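PDB 5HB6: nucleoporin NUP145 from Chaetomium thermophilum, which probably serves as a structural component of the nuclear pore complex and docking partner for transport factors, this piece being its autoproteolytic domain. Local coordinates for residues R107-L112 and E121-E126. The protein carries 1 engineered substitution. Numbering follows the deposited sequence.
Sequences RHIERL and ESYDPE
His108 drives the edge of its imidazole into one face of the Tyr123 phenol ring, an edge-to-face pair with centroids 5.0 Å apart and planes at 81°. The leading edge is NE2 and CD2, with NE2 3.9 Å from Tyr123 CZ, displaced from the ring centre toward its hydroxyl end. NE2 also hydrogen-bonds to the backbone oxygen of Ser92, which helps fix the rotation of the imidazole, while Leu112 CG of the next helical turn lies over one of its faces. Nearer the strand backbone, two aliphatic branches meet the phenol ring obliquely: Ile109 CG1 is 3.7 Å from Tyr123 CD2, and Leu112 CD1 is 3.6 Å from Tyr123 CD1. Tyr123 reaches all three because its CG stands anti to the backbone N (chi1 177°), carrying the ring across to the helix. A serine in place of Tyr123 would probably leave the imidazole edge without its aromatic face and open a gap beside Ile109 and Leu112. Leu105, Trp93 and Pro94 also touch the tyrosine. In this Nup98-type autoproteolytic domain, the contact thus packs helix 102-113 against strand 119-124, an edge strand, within this chain, of the six-stranded antiparallel sheet, while Leu112 reaches on to Trp130 of the adjacent strand 129-134.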
ATOM      1  N   ARG A 107      -7.440   0.970  23.475  1.00 31.63           N
ATOM      2  CA  ARG A 107      -7.153   2.374  23.180  1.00 31.88           C
ATOM      3  C   ARG A 107      -6.228   2.504  21.975  1.00 27.70           C
ATOM      4  O   ARG A 107      -6.321   3.475  21.217  1.00 26.25           O
ATOM      5  CB  ARG A 107      -6.546   3.085  24.393  1.00 36.97           C
ATOM      6  CG  ARG A 107      -6.045   4.494  24.058  1.00 42.58           C
ATOM      7  CD  ARG A 107      -6.308   5.510  25.145  1.00 47.76           C
ATOM      8  NE  ARG A 107      -5.976   6.856  24.674  1.00 51.97           N
ATOM      9  CZ  ARG A 107      -6.835   7.698  24.101  1.00 55.07           C
ATOM     10  NH1 ARG A 107      -6.421   8.899  23.719  1.00 56.05           N
ATOM     11  NH2 ARG A 107      -8.106   7.360  23.913  1.00 56.13           N
ATOM     12  N   HIS A 108      -5.292   1.565  21.825  1.00 25.28           N
ATOM     13  CA  HIS A 108      -4.421   1.539  20.650  1.00 22.40           C
ATOM     14  C   HIS A 108      -5.248   1.496  19.380  1.00 20.79           C
ATOM     15  O   HIS A 108      -5.015   2.260  18.429  1.00 19.92           O
ATOM     16  CB  HIS A 108      -3.537   0.298  20.718  1.00 21.03           C
ATOM     17  CG  HIS A 108      -2.755   0.026  19.472  1.00 19.30           C
ATOM     18  ND1 HIS A 108      -1.747   0.859  19.032  1.00 18.03           N
ATOM     19  CD2 HIS A 108      -2.797  -1.009  18.600  1.00 18.81           C
ATOM     20  CE1 HIS A 108      -1.225   0.362  17.925  1.00 17.84           C
ATOM     21  NE2 HIS A 108      -1.840  -0.773  17.641  1.00 19.34           N
ATOM     22  N   ILE A 109      -6.250   0.621  19.358  1.00 22.78           N
ATOM     23  CA  ILE A 109      -7.104   0.513  18.182  1.00 23.66           C
ATOM     24  C   ILE A 109      -7.842   1.822  17.942  1.00 23.88           C
ATOM     25  O   ILE A 109      -7.940   2.301  16.811  1.00 22.93           O
ATOM     26  CB  ILE A 109      -8.060  -0.685  18.321  1.00 25.36           C
ATOM     27  CG1 ILE A 109      -7.255  -1.981  18.211  1.00 26.57           C
ATOM     28  CG2 ILE A 109      -9.128  -0.660  17.227  1.00 26.14           C
ATOM     29  CD1 ILE A 109      -7.971  -3.174  18.783  1.00 27.86           C
ATOM     30  N   GLU A 110      -8.346   2.440  19.006  1.00 24.75           N
ATOM     31  CA  GLU A 110      -9.023   3.721  18.849  1.00 26.15           C
ATOM     32  C   GLU A 110      -8.077   4.803  18.331  1.00 23.60           C
ATOM     33  O   GLU A 110      -8.466   5.630  17.498  1.00 23.90           O
ATOM     34  CB  GLU A 110      -9.666   4.114  20.178  1.00 30.61           C
ATOM     35  CG  GLU A 110     -10.839   3.191  20.587  1.00 35.05           C
ATOM     36  CD  GLU A 110     -11.839   2.952  19.444  1.00 38.48           C
ATOM     37  OE1 GLU A 110     -11.911   1.811  18.906  1.00 39.60           O
ATOM     38  OE2 GLU A 110     -12.544   3.914  19.061  1.00 39.71           O
ATOM     39  N   ARG A 111      -6.819   4.785  18.757  1.00 22.76           N
ATOM     40  CA  ARG A 111      -5.882   5.781  18.248  1.00 22.02           C
ATOM     41  C   ARG A 111      -5.512   5.501  16.789  1.00 20.44           C
ATOM     42  O   ARG A 111      -5.311   6.440  16.004  1.00 21.60           O
ATOM     43  CB  ARG A 111      -4.647   5.859  19.141  1.00 23.98           C
ATOM     44  CG  ARG A 111      -4.969   6.405  20.547  1.00 27.40           C
ATOM     45  CD  ARG A 111      -5.587   7.807  20.513  1.00 30.22           C
ATOM     46  NE  ARG A 111      -4.628   8.842  20.142  1.00 31.81           N
ATOM     47  CZ  ARG A 111      -4.949  10.036  19.641  1.00 33.12           C
ATOM     48  NH1 ARG A 111      -6.213  10.359  19.396  1.00 33.69           N
ATOM     49  NH2 ARG A 111      -3.989  10.916  19.373  1.00 33.57           N
ATOM     50  N   LEU A 112      -5.409   4.228  16.390  1.00 19.13           N
ATOM     51  CA  LEU A 112      -5.214   3.940  14.971  1.00 18.72           C
ATOM     52  C   LEU A 112      -6.351   4.515  14.143  1.00 20.12           C
ATOM     53  O   LEU A 112      -6.128   5.016  13.038  1.00 20.72           O
ATOM     54  CB  LEU A 112      -5.108   2.443  14.728  1.00 17.27           C
ATOM     55  CG  LEU A 112      -3.824   1.766  15.195  1.00 16.41           C
ATOM     56  CD1 LEU A 112      -3.928   0.272  14.896  1.00 16.26           C
ATOM     57  CD2 LEU A 112      -2.592   2.333  14.545  1.00 16.93           C
ATOM     58  N   GLU A 121      -9.397   0.613   8.295  1.00 14.86           N
ATOM     59  CA  GLU A 121     -10.069  -0.583   7.811  1.00 16.16           C
ATOM     60  C   GLU A 121     -10.075  -1.675   8.858  1.00 16.44           C
ATOM     61  O   GLU A 121     -11.123  -2.220   9.185  1.00 18.46           O
ATOM     62  CB  GLU A 121      -9.386  -1.069   6.532  1.00 17.27           C
ATOM     63  CG  GLU A 121      -9.539  -0.067   5.395  1.00 19.88           C
ATOM     64  CD  GLU A 121     -10.730  -0.323   4.501  1.00 20.78           C
ATOM     65  OE1 GLU A 121     -11.447  -1.320   4.713  1.00 22.88           O
ATOM     66  OE2 GLU A 121     -10.949   0.494   3.589  1.00 20.02           O
ATOM     67  N   SER A 122      -8.925  -1.959   9.457  1.00 15.56           N
ATOM     68  CA  SER A 122      -8.880  -3.017  10.454  1.00 15.89           C
ATOM     69  C   SER A 122      -7.561  -2.985  11.205  1.00 14.77           C
ATOM     70  O   SER A 122      -6.561  -2.415  10.750  1.00 13.65           O
ATOM     71  CB  SER A 122      -9.031  -4.381   9.800  1.00 16.25           C
ATOM     72  OG  SER A 122      -7.963  -4.610   8.904  1.00 17.74           O
ATOM     73  N   TYR A 123      -7.571  -3.646  12.352  1.00 15.28           N
ATOM     74  CA  TYR A 123      -6.367  -3.995  13.082  1.00 15.74           C
ATOM     75  C   TYR A 123      -6.545  -5.412  13.602  1.00 17.60           C
ATOM     76  O   TYR A 123      -7.562  -5.719  14.232  1.00 19.01           O
ATOM     77  CB  TYR A 123      -6.098  -3.036  14.247  1.00 15.80           C
ATOM     78  CG  TYR A 123      -4.887  -3.479  15.009  1.00 15.97           C
ATOM     79  CD1 TYR A 123      -3.634  -3.294  14.490  1.00 14.70           C
ATOM     80  CD2 TYR A 123      -5.000  -4.101  16.239  1.00 17.11           C
ATOM     81  CE1 TYR A 123      -2.497  -3.741  15.166  1.00 14.60           C
ATOM     82  CE2 TYR A 123      -3.873  -4.534  16.928  1.00 16.61           C
ATOM     83  CZ  TYR A 123      -2.625  -4.348  16.397  1.00 15.13           C
ATOM     84  OH  TYR A 123      -1.471  -4.780  17.004  1.00 16.00           O
ATOM     85  N   ASP A 124      -5.587  -6.286  13.299  1.00 18.44           N
ATOM     86  CA  ASP A 124      -5.651  -7.676  13.727  1.00 20.57           C
ATOM     87  C   ASP A 124      -4.727  -7.828  14.925  1.00 20.91           C
ATOM     88  O   ASP A 124      -3.502  -7.765  14.757  1.00 19.54           O
ATOM     89  CB  ASP A 124      -5.212  -8.599  12.593  1.00 23.37           C
ATOM     90  CG  ASP A 124      -5.316 -10.066  12.954  1.00 26.79           C
ATOM     91  OD1 ASP A 124      -5.082 -10.419  14.128  1.00 28.87           O
ATOM     92  OD2 ASP A 124      -5.628 -10.869  12.043  1.00 28.93           O
ATOM     93  N   PRO A 125      -5.246  -8.033  16.138  1.00 22.83           N
ATOM     94  CA  PRO A 125      -4.369  -8.064  17.319  1.00 24.05           C
ATOM     95  C   PRO A 125      -3.410  -9.237  17.345  1.00 24.00           C
ATOM     96  O   PRO A 125      -2.369  -9.143  18.007  1.00 23.53           O
ATOM     97  CB  PRO A 125      -5.348  -8.155  18.497  1.00 25.83           C
ATOM     98  CG  PRO A 125      -6.667  -7.725  17.949  1.00 27.53           C
ATOM     99  CD  PRO A 125      -6.671  -8.069  16.495  1.00 25.44           C
ATOM    100  N   GLU A 126      -3.725 -10.337  16.660  1.00 24.04           N
ATOM    101  CA  GLU A 126      -2.844 -11.499  16.644  1.00 24.62           C
ATOM    102  C   GLU A 126      -1.646 -11.292  15.732  1.00 23.19           C
ATOM    103  O   GLU A 126      -0.533 -11.705  16.068  1.00 23.76           O
ATOM    104  CB  GLU A 126      -3.615 -12.738  16.190  1.00 26.35           C
ATOM    105  CG  GLU A 126      -2.755 -13.979  16.161  1.00 30.70           C
ATOM    106  CD  GLU A 126      -3.549 -15.238  15.904  1.00 36.11           C
ATOM    107  OE1 GLU A 126      -4.692 -15.135  15.409  1.00 38.54           O
ATOM    108  OE2 GLU A 126      -3.025 -16.331  16.207  1.00 37.80           O
TER